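Local coordinates for regulatory Subunit of Protein Kinase A (cAMP-dependent) from Euglena gracilis (Euglena gracilis, PDB 6RSX), which binds cyclic AMP in its cyclic nucleotide-binding domains and probably serves to hold and release the catalytic subunit of protein kinase A, at residues G203-Q217 / V247-L261. Numbering follows the deposited sequence.
Sequences GSFYIIIDGKMKVNQ and VATVVSEGVSHCVSL. With CMP (adenosine-3',5'-cyclic-monophosphate), chain C.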
ATOM      1  N   GLY A 203     -11.158   8.526  -7.977  1.00 58.27           N
ATOM      2  CA  GLY A 203     -11.037   8.252  -6.568  1.00 54.89           C
ATOM      3  C   GLY A 203     -10.130   7.071  -6.312  1.00 50.10           C
ATOM      4  O   GLY A 203      -9.189   7.168  -5.514  1.00 55.58           O
ATOM      5  N   SER A 204     -10.413   5.942  -6.961  1.00 43.95           N
ATOM      6  CA  SER A 204      -9.680   4.709  -6.716  1.00 39.94           C
ATOM      7  C   SER A 204      -9.367   3.990  -8.022  1.00 46.47           C
ATOM      8  O   SER A 204      -9.959   4.252  -9.086  1.00 41.43           O
ATOM      9  CB  SER A 204     -10.460   3.776  -5.783  1.00 48.13           C
ATOM     10  OG  SER A 204     -10.624   4.384  -4.516  1.00 49.19           O
ATOM     11  N   PHE A 205      -8.421   3.066  -7.903  1.00 39.47           N
ATOM     12  CA  PHE A 205      -7.953   2.185  -8.962  1.00 36.59           C
ATOM     13  C   PHE A 205      -8.396   0.770  -8.611  1.00 40.88           C
ATOM     14  O   PHE A 205      -8.291   0.351  -7.452  1.00 39.15           O
ATOM     15  CB  PHE A 205      -6.421   2.277  -9.063  1.00 37.46           C
ATOM     16  CG  PHE A 205      -5.813   1.301 -10.013  1.00 39.23           C
ATOM     17  CD1 PHE A 205      -6.015   1.425 -11.382  1.00 37.08           C
ATOM     18  CD2 PHE A 205      -5.044   0.242  -9.546  1.00 39.17           C
ATOM     19  CE1 PHE A 205      -5.448   0.514 -12.274  1.00 38.83           C
ATOM     20  CE2 PHE A 205      -4.471  -0.665 -10.429  1.00 42.18           C
ATOM     21  CZ  PHE A 205      -4.655  -0.530 -11.790  1.00 38.72           C
ATOM     22  N   TYR A 206      -8.897   0.032  -9.599  1.00 36.11           N
ATOM     23  CA  TYR A 206      -9.530  -1.252  -9.325  1.00 33.73           C
ATOM     24  C   TYR A 206      -8.896  -2.359 -10.143  1.00 36.20           C
ATOM     25  O   TYR A 206      -8.583  -2.164 -11.328  1.00 37.56           O
ATOM     26  CB  TYR A 206     -11.031  -1.187  -9.662  1.00 40.93           C
ATOM     27  CG  TYR A 206     -11.762  -0.212  -8.794  1.00 39.41           C
ATOM     28  CD1 TYR A 206     -11.788   1.146  -9.130  1.00 36.74           C
ATOM     29  CD2 TYR A 206     -12.401  -0.643  -7.619  1.00 36.90           C
ATOM     30  CE1 TYR A 206     -12.470   2.056  -8.298  1.00 37.95           C
ATOM     31  CE2 TYR A 206     -13.072   0.241  -6.812  1.00 40.83           C
ATOM     32  CZ  TYR A 206     -13.100   1.586  -7.163  1.00 40.88           C
ATOM     33  OH  TYR A 206     -13.756   2.477  -6.359  1.00 46.36           O
ATOM     34  N   ILE A 207      -8.757  -3.535  -9.526  1.00 34.82           N
ATOM     35  CA  ILE A 207      -8.383  -4.760 -10.232  1.00 36.29           C
ATOM     36  C   ILE A 207      -9.492  -5.778 -10.010  1.00 37.69           C
ATOM     37  O   ILE A 207      -9.894  -6.035  -8.866  1.00 36.34           O
ATOM     38  CB  ILE A 207      -7.025  -5.324  -9.748  1.00 39.39           C
ATOM     39  CG1 ILE A 207      -5.938  -4.256  -9.770  1.00 37.83           C
ATOM     40  CG2 ILE A 207      -6.593  -6.501 -10.628  1.00 40.63           C
ATOM     41  CD1 ILE A 207      -5.711  -3.634  -8.402  1.00 41.93           C
ATOM     42  N   ILE A 208      -9.968  -6.386 -11.094  1.00 36.75           N
ATOM     43  CA  ILE A 208     -11.049  -7.355 -10.994  1.00 36.79           C
ATOM     44  C   ILE A 208     -10.491  -8.715 -10.590  1.00 35.41           C
ATOM     45  O   ILE A 208      -9.566  -9.229 -11.236  1.00 38.61           O
ATOM     46  CB  ILE A 208     -11.794  -7.457 -12.332  1.00 38.75           C
ATOM     47  CG1 ILE A 208     -12.282  -6.058 -12.720  1.00 34.02           C
ATOM     48  CG2 ILE A 208     -12.912  -8.490 -12.208  1.00 39.50           C
ATOM     49  CD1 ILE A 208     -12.696  -5.947 -14.186  1.00 40.17           C
ATOM     50  N   ILE A 209     -11.056  -9.293  -9.533  1.00 38.13           N
ATOM     51  CA  ILE A 209     -10.743 -10.671  -9.159  1.00 39.63           C
ATOM     52  C   ILE A 209     -11.654 -11.621  -9.932  1.00 43.86           C
ATOM     53  O   ILE A 209     -11.186 -12.526 -10.622  1.00 42.51           O
ATOM     54  CB  ILE A 209     -10.878 -10.898  -7.647  1.00 40.62           C
ATOM     55  CG1 ILE A 209      -9.913  -9.970  -6.900  1.00 43.81           C
ATOM     56  CG2 ILE A 209     -10.581 -12.352  -7.326  1.00 44.11           C
ATOM     57  CD1 ILE A 209     -10.186  -9.905  -5.409  1.00 47.41           C
ATOM     58  N   ASP A 210     -12.963 -11.437  -9.808  1.00 42.97           N
ATOM     59  CA  ASP A 210     -13.914 -12.220 -10.580  1.00 46.45           C
ATOM     60  C   ASP A 210     -15.064 -11.310 -10.985  1.00 43.71           C
ATOM     61  O   ASP A 210     -15.293 -10.257 -10.385  1.00 47.64           O
ATOM     62  CB  ASP A 210     -14.427 -13.451  -9.798  1.00 44.95           C
ATOM     63  CG  ASP A 210     -14.985 -13.108  -8.430  0.53 48.68           C
ATOM     64  OD1 ASP A 210     -16.152 -12.678  -8.352  0.69 50.17           O
ATOM     65  OD2 ASP A 210     -14.267 -13.298  -7.419  1.00 55.40           O
ATOM     66  N   GLY A 211     -15.773 -11.706 -12.027  1.00 43.82           N
ATOM     67  CA  GLY A 211     -16.869 -10.907 -12.515  1.00 46.55           C
ATOM     68  C   GLY A 211     -16.567 -10.239 -13.845  1.00 41.57           C
ATOM     69  O   GLY A 211     -15.700 -10.656 -14.616  1.00 42.88           O
ATOM     70  N   LYS A 212     -17.288  -9.156 -14.097  1.00 41.55           N
ATOM     71  CA  LYS A 212     -17.310  -8.562 -15.433  1.00 41.59           C
ATOM     72  C   LYS A 212     -17.747  -7.114 -15.284  1.00 36.02           C
ATOM     73  O   LYS A 212     -18.644  -6.825 -14.486  1.00 44.29           O
ATOM     74  CB  LYS A 212     -18.270  -9.332 -16.358  1.00 40.99           C
ATOM     75  CG  LYS A 212     -18.408  -8.746 -17.774  1.00 42.96           C
ATOM     76  CD  LYS A 212     -19.662  -9.266 -18.470  1.00 61.59           C
ATOM     77  CE  LYS A 212     -19.307 -10.150 -19.645  1.00 65.79           C
ATOM     78  NZ  LYS A 212     -18.476 -11.297 -19.189  1.00 70.03           N
ATOM     79  N   MET A 213     -17.083  -6.212 -16.005  1.00 38.85           N
ATOM     80  CA  MET A 213     -17.459  -4.798 -16.046  1.00 39.54           C
ATOM     81  C   MET A 213     -17.738  -4.343 -17.476  1.00 41.17           C
ATOM     82  O   MET A 213     -16.987  -4.659 -18.400  1.00 39.44           O
ATOM     83  CB  MET A 213     -16.363  -3.882 -15.497  1.00 39.09           C
ATOM     84  CG  MET A 213     -15.960  -4.135 -14.037  1.00 39.57           C
ATOM     85  SD  MET A 213     -17.180  -3.496 -12.907  0.81 40.92           S
ATOM     86  CE  MET A 213     -16.530  -4.228 -11.378  1.00 42.27           C
ATOM     87  N   LYS A 214     -18.781  -3.548 -17.646  1.00 40.29           N
ATOM     88  CA  LYS A 214     -18.944  -2.803 -18.895  1.00 41.15           C
ATOM     89  C   LYS A 214     -18.272  -1.445 -18.755  1.00 36.80           C
ATOM     90  O   LYS A 214     -18.401  -0.794 -17.713  1.00 42.15           O
ATOM     91  CB  LYS A 214     -20.425  -2.613 -19.216  1.00 44.65           C
ATOM     92  CG  LYS A 214     -21.152  -3.866 -19.651  1.00 54.23           C
ATOM     93  CD  LYS A 214     -22.565  -3.466 -20.085  1.00 60.44           C
ATOM     94  CE  LYS A 214     -23.356  -4.631 -20.660  1.00 73.49           C
ATOM     95  NZ  LYS A 214     -24.766  -4.230 -20.988  1.00 72.11           N
ATOM     96  N   VAL A 215     -17.578  -1.010 -19.817  1.00 41.00           N
ATOM     97  CA  VAL A 215     -17.001   0.329 -19.921  1.00 32.62           C
ATOM     98  C   VAL A 215     -17.865   1.092 -20.916  1.00 36.44           C
ATOM     99  O   VAL A 215     -17.856   0.756 -22.104  1.00 40.92           O
ATOM    100  CB  VAL A 215     -15.550   0.297 -20.403  1.00 34.45           C
ATOM    101  CG1 VAL A 215     -14.926   1.690 -20.359  1.00 34.82           C
ATOM    102  CG2 VAL A 215     -14.698  -0.676 -19.498  1.00 34.56           C
ATOM    103  N   ASN A 216     -18.577   2.109 -20.430  1.00 40.50           N
ATOM    104  CA  ASN A 216     -19.548   2.877 -21.219  1.00 38.22           C
ATOM    105  C   ASN A 216     -19.102   4.329 -21.348  1.00 39.78           C
ATOM    106  O   ASN A 216     -18.524   4.910 -20.430  1.00 43.15           O
ATOM    107  CB  ASN A 216     -20.925   2.831 -20.558  1.00 39.98           C
ATOM    108  CG  ASN A 216     -21.499   1.446 -20.513  1.00 44.30           C
ATOM    109  OD1 ASN A 216     -21.136   0.582 -21.322  1.00 47.73           O
ATOM    110  ND2 ASN A 216     -22.417   1.218 -19.581  1.00 49.91           N
ATOM    111  N   GLN A 217     -19.422   4.947 -22.481  1.00 40.60           N
ATOM    112  CA  GLN A 217     -18.975   6.304 -22.722  1.00 38.54           C
ATOM    113  C   GLN A 217     -20.076   6.983 -23.520  1.00 40.18           C
ATOM    114  O   GLN A 217     -20.703   6.334 -24.358  1.00 40.60           O
ATOM    115  CB  GLN A 217     -17.664   6.290 -23.492  1.00 42.92           C
ATOM    116  CG  GLN A 217     -16.917   7.582 -23.622  1.00 49.33           C
ATOM    117  CD  GLN A 217     -15.599   7.349 -24.330  1.00 50.64           C
ATOM    118  OE1 GLN A 217     -15.581   6.938 -25.489  1.00 43.55           O
ATOM    119  NE2 GLN A 217     -14.492   7.563 -23.625  1.00 41.52           N
ATOM    120  N   VAL A 247     -12.762   9.164 -17.967  1.00 41.68           N
ATOM    121  CA  VAL A 247     -13.223   9.318 -19.346  1.00 43.59           C
ATOM    122  C   VAL A 247     -14.338   8.347 -19.686  1.00 49.31           C
ATOM    123  O   VAL A 247     -14.851   8.364 -20.823  1.00 49.91           O
ATOM    124  CB  VAL A 247     -12.063   9.165 -20.353  1.00 44.01           C
ATOM    125  CG1 VAL A 247     -10.932  10.123 -20.013  1.00 46.98           C
ATOM    126  CG2 VAL A 247     -11.557   7.707 -20.416  1.00 47.58           C
ATOM    127  N   ALA A 248     -14.755   7.525 -18.736  1.00 43.51           N
ATOM    128  CA  ALA A 248     -15.753   6.505 -18.991  1.00 40.66           C
ATOM    129  C   ALA A 248     -16.402   6.067 -17.689  1.00 47.06           C
ATOM    130  O   ALA A 248     -15.889   6.288 -16.587  1.00 45.70           O
ATOM    131  CB  ALA A 248     -15.146   5.308 -19.731  1.00 44.80           C
ATOM    132  N   THR A 249     -17.541   5.422 -17.838  1.00 45.51           N
ATOM    133  CA  THR A 249     -18.254   4.828 -16.729  1.00 46.25           C
ATOM    134  C   THR A 249     -17.978   3.331 -16.724  1.00 46.56           C
ATOM    135  O   THR A 249     -18.018   2.687 -17.771  1.00 43.19           O
ATOM    136  CB  THR A 249     -19.745   5.127 -16.863  1.00 51.40           C
ATOM    137  OG1 THR A 249     -19.899   6.549 -16.863  1.00 46.59           O
ATOM    138  CG2 THR A 249     -20.538   4.530 -15.709  1.00 50.80           C
ATOM    139  N   VAL A 250     -17.599   2.796 -15.569  1.00 39.85           N
ATOM    140  CA  VAL A 250     -17.386   1.365 -15.426  1.00 42.47           C
ATOM    141  C   VAL A 250     -18.465   0.832 -14.494  1.00 42.45           C
ATOM    142  O   VAL A 250     -18.627   1.332 -13.368  1.00 44.51           O
ATOM    143  CB  VAL A 250     -15.963   1.063 -14.923  1.00 38.54           C
ATOM    144  CG1 VAL A 250     -15.723  -0.456 -14.841  1.00 44.82           C
ATOM    145  CG2 VAL A 250     -14.939   1.745 -15.823  1.00 37.90           C
ATOM    146  N   VAL A 251     -19.202  -0.180 -14.959  1.00 39.93           N
ATOM    147  CA  VAL A 251     -20.394  -0.662 -14.275  1.00 39.60           C
ATOM    148  C   VAL A 251     -20.365  -2.189 -14.208  1.00 41.60           C
ATOM    149  O   VAL A 251     -20.042  -2.866 -15.192  1.00 42.57           O
ATOM    150  CB  VAL A 251     -21.669  -0.142 -14.986  1.00 44.63           C
ATOM    151  CG1 VAL A 251     -21.717  -0.672 -16.399  1.00 48.17           C
ATOM    152  CG2 VAL A 251     -22.914  -0.507 -14.220  1.00 43.05           C
ATOM    153  N   SER A 252     -20.667  -2.733 -13.033  1.00 43.54           N
ATOM    154  CA  SER A 252     -20.624  -4.176 -12.866  1.00 45.16           C
ATOM    155  C   SER A 252     -21.736  -4.830 -13.681  1.00 51.61           C
ATOM    156  O   SER A 252     -22.842  -4.295 -13.802  1.00 48.07           O
ATOM    157  CB  SER A 252     -20.745  -4.545 -11.379  1.00 39.48           C
ATOM    158  OG  SER A 252     -20.474  -5.927 -11.178  1.00 45.05           O
ATOM    159  N   GLU A 253     -21.419  -5.976 -14.277  1.00 48.95           N
ATOM    160  CA  GLU A 253     -22.380  -6.789 -15.019  1.00 52.04           C
ATOM    161  C   GLU A 253     -22.483  -8.088 -14.235  1.00 56.41           C
ATOM    162  O   GLU A 253     -21.570  -8.922 -14.273  1.00 50.72           O
ATOM    163  CB  GLU A 253     -21.927  -7.005 -16.465  1.00 54.09           C
ATOM    164  CG  GLU A 253     -22.872  -7.868 -17.296  1.00 63.64           C
ATOM    165  CD  GLU A 253     -23.935  -7.053 -18.029  1.00 72.15           C
ATOM    166  OE1 GLU A 253     -24.694  -6.295 -17.375  1.00 75.33           O
ATOM    167  OE2 GLU A 253     -24.005  -7.166 -19.271  1.00 78.12           O
ATOM    168  N   GLY A 254     -23.577  -8.246 -13.504  1.00 51.57           N
ATOM    169  CA  GLY A 254     -23.624  -9.285 -12.504  1.00 54.20           C
ATOM    170  C   GLY A 254     -22.783  -8.872 -11.316  1.00 55.14           C
ATOM    171  O   GLY A 254     -22.333  -7.734 -11.216  1.00 49.68           O
ATOM    172  N   VAL A 255     -22.571  -9.825 -10.405  1.00 47.18           N
ATOM    173  CA  VAL A 255     -21.774  -9.578  -9.209  1.00 50.77           C
ATOM    174  C   VAL A 255     -20.295  -9.666  -9.564  1.00 47.21           C
ATOM    175  O   VAL A 255     -19.861 -10.580 -10.281  1.00 47.07           O
ATOM    176  CB  VAL A 255     -22.143 -10.571  -8.100  1.00 49.77           C
ATOM    177  CG1 VAL A 255     -21.179 -10.432  -6.923  1.00 49.73           C
ATOM    178  CG2 VAL A 255     -23.577 -10.326  -7.663  1.00 52.43           C
ATOM    179  N   SER A 256     -19.520  -8.707  -9.076  1.00 47.24           N
ATOM    180  CA  SER A 256     -18.090  -8.667  -9.324  1.00 44.26           C
ATOM    181  C   SER A 256     -17.369  -8.451  -8.008  1.00 44.25           C
ATOM    182  O   SER A 256     -17.857  -7.729  -7.131  1.00 44.44           O
ATOM    183  CB  SER A 256     -17.717  -7.547 -10.294  1.00 43.03           C
ATOM    184  OG  SER A 256     -18.251  -7.833 -11.566  1.00 47.20           O
ATOM    185  N   HIS A 257     -16.194  -9.065  -7.887  1.00 44.07           N
ATOM    186  CA  HIS A 257     -15.324  -8.861  -6.732  1.00 45.07           C
ATOM    187  C   HIS A 257     -14.017  -8.250  -7.187  1.00 39.79           C
ATOM    188  O   HIS A 257     -13.367  -8.759  -8.112  1.00 46.46           O
ATOM    189  CB  HIS A 257     -15.065 -10.162  -5.988  1.00 48.39           C
ATOM    190  CG  HIS A 257     -16.309 -10.778  -5.464  1.00 49.14           C
ATOM    191  ND1 HIS A 257     -17.007 -11.736  -6.162  1.00 49.43           N
ATOM    192  CD2 HIS A 257     -17.002 -10.552  -4.324  1.00 51.76           C
ATOM    193  CE1 HIS A 257     -18.073 -12.087  -5.465  1.00 56.65           C
ATOM    194  NE2 HIS A 257     -18.090 -11.387  -4.344  1.00 62.77           N
ATOM    195  N   CYS A 258     -13.657  -7.142  -6.561  1.00 38.67           N
ATOM    196  CA  CYS A 258     -12.484  -6.387  -6.936  1.00 39.49           C
ATOM    197  C   CYS A 258     -11.622  -6.151  -5.708  1.00 38.41           C
ATOM    198  O   CYS A 258     -12.009  -6.435  -4.567  1.00 40.02           O
ATOM    199  CB  CYS A 258     -12.866  -5.043  -7.556  1.00 36.43           C
ATOM    200  SG  CYS A 258     -13.748  -5.236  -9.142  0.76 40.26           S
ATOM    201  N   VAL A 259     -10.432  -5.641  -5.953  1.00 41.79           N
ATOM    202  CA  VAL A 259      -9.677  -4.963  -4.907  1.00 39.93           C
ATOM    203  C   VAL A 259      -9.295  -3.603  -5.459  1.00 37.32           C
ATOM    204  O   VAL A 259      -9.133  -3.418  -6.678  1.00 37.49           O
ATOM    205  CB  VAL A 259      -8.422  -5.747  -4.444  1.00 37.19           C
ATOM    206  CG1 VAL A 259      -8.818  -6.886  -3.515  1.00 40.40           C
ATOM    207  CG2 VAL A 259      -7.672  -6.273  -5.653  1.00 37.72           C
ATOM    208  N   SER A 260      -9.159  -2.639  -4.557  1.00 36.47           N
ATOM    209  CA  SER A 260      -8.906  -1.269  -4.966  1.00 36.89           C
ATOM    210  C   SER A 260      -7.728  -0.657  -4.218  1.00 39.57           C
ATOM    211  O   SER A 260      -7.341  -1.090  -3.128  1.00 36.04           O
ATOM    212  CB  SER A 260     -10.145  -0.396  -4.755  1.00 42.15           C
ATOM    213  OG  SER A 260     -10.444  -0.283  -3.389  1.00 41.94           O
ATOM    214  N   LEU A 261      -7.161   0.368  -4.846  1.00 40.37           N
ATOM    215  CA  LEU A 261      -6.188   1.264  -4.232  1.00 37.37           C
ATOM    216  C   LEU A 261      -6.766   2.664  -4.253  1.00 48.30           C
ATOM    217  O   LEU A 261      -7.245   3.125  -5.308  1.00 40.80           O
ATOM    218  CB  LEU A 261      -4.857   1.250  -4.980  1.00 34.53           C
ATOM    219  CG  LEU A 261      -4.053  -0.028  -5.055  1.00 36.45           C
ATOM    220  CD1 LEU A 261      -2.824   0.225  -5.896  1.00 36.73           C
ATOM    221  CD2 LEU A 261      -3.665  -0.463  -3.592  1.00 40.24           C
TER
HETATM  222  P   CMP C 502     -10.439   6.294 -16.015  1.00 40.29           P
HETATM  223  O1P CMP C 502      -9.771   6.756 -14.594  1.00 48.25           O
HETATM  224  O2P CMP C 502     -10.535   7.335 -17.061  1.00 42.09           O
HETATM  225  O5' CMP C 502     -11.941   5.855 -15.708  1.00 41.72           O
HETATM  226  C5' CMP C 502     -12.623   5.004 -16.636  1.00 40.23           C
HETATM  227  C4' CMP C 502     -11.679   3.901 -17.033  1.00 37.75           C
HETATM  228  O4' CMP C 502     -12.166   2.994 -18.036  1.00 39.83           O
HETATM  229  C3' CMP C 502     -10.348   4.311 -17.603  1.00 36.55           C
HETATM  230  O3' CMP C 502      -9.540   5.034 -16.677  1.00 37.53           O
HETATM  231  C2' CMP C 502      -9.781   2.969 -18.039  1.00 43.68           C
HETATM  232  O2' CMP C 502      -9.219   2.308 -16.888  1.00 41.34           O
HETATM  233  C1' CMP C 502     -11.067   2.204 -18.433  1.00 42.13           C
HETATM  234  N9  CMP C 502     -11.151   1.867 -19.858  1.00 41.66           N
HETATM  235  C8  CMP C 502     -11.314   0.629 -20.338  1.00 39.19           C
HETATM  236  N7  CMP C 502     -11.351   0.713 -21.664  1.00 46.03           N
HETATM  237  C5  CMP C 502     -11.238   2.014 -21.984  1.00 43.79           C
HETATM  238  C6  CMP C 502     -11.227   2.626 -23.212  1.00 45.00           C
HETATM  239  N6  CMP C 502     -11.327   2.081 -24.535  1.00 48.57           N
HETATM  240  N1  CMP C 502     -11.081   3.935 -23.301  1.00 42.27           N
HETATM  241  C2  CMP C 502     -10.957   4.667 -22.162  1.00 46.74           C
HETATM  242  N3  CMP C 502     -10.957   4.059 -20.928  1.00 39.78           N
HETATM  243  C4  CMP C 502     -11.114   2.736 -20.875  1.00 43.10           C
HETATM  244  O   HOH W   1     -18.289 -12.862  -9.776  1.00 55.93           O
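Met213 runs from the Val250 strand to the Cys258 strand. Its CB and CG lie on Val250 CG1, the former at 3.5 Å, the two side chains crossing at about a right angle, and CB also meets Val251 O. A bend at chi2 (-76°) then lays SD along the backbone of Ser252, 3.5 Å from its CA, and CE rests against both Ser256 CB and Cys258 SG, 3.7 Å from the sulfur. One thioether thus bridges two antiparallel ladders, 204-208 with 256-261 and 213-217 with 249-252.

Where the chain turns between them, Ile209 and Asp210 both donate their backbone N to His257 O, a classic beta bulge. The Asp210 carboxylate, turned 59° from the imidazole plane, offers the syn lone pair of OD1 to His257 ND1, in the ring plane at 2.5 Å and nearly straight (172°). OD1 also accepts a hydrogen bond from a water that donates to Val255 O as well. Replacing Asp210 with an alanine would probably leave His257 ND1 without its acceptor and the ring freer to turn. Beyond the bulge, Ser256 OG accepts Lys212 N and donates to Ser252 OG, which in turn donates to Gly254 O; Lys214 NZ makes a salt bridge with Glu253 OE2 (3.5 Å).

At the far end, Gln217 NE2 bonds to Val247 O at 2.9 Å, while Val247 N holds cyclic AMP O2P at 3.0 Å. Val215 CG2 packs on C8 of the adenine and Val250 CG2 near O4' of the ribose, so this ladder forms one wall of the nucleotide pocket. These are inner strands of the jelly-roll-like cyclic nucleotide-binding barrel: 185-189 and 194-196 flank 256-262 and 249-252, 234-235 and 222-229 flank 204-208 and 213-219, and Phe266 of helix 263-269 meets the Phe205 ring.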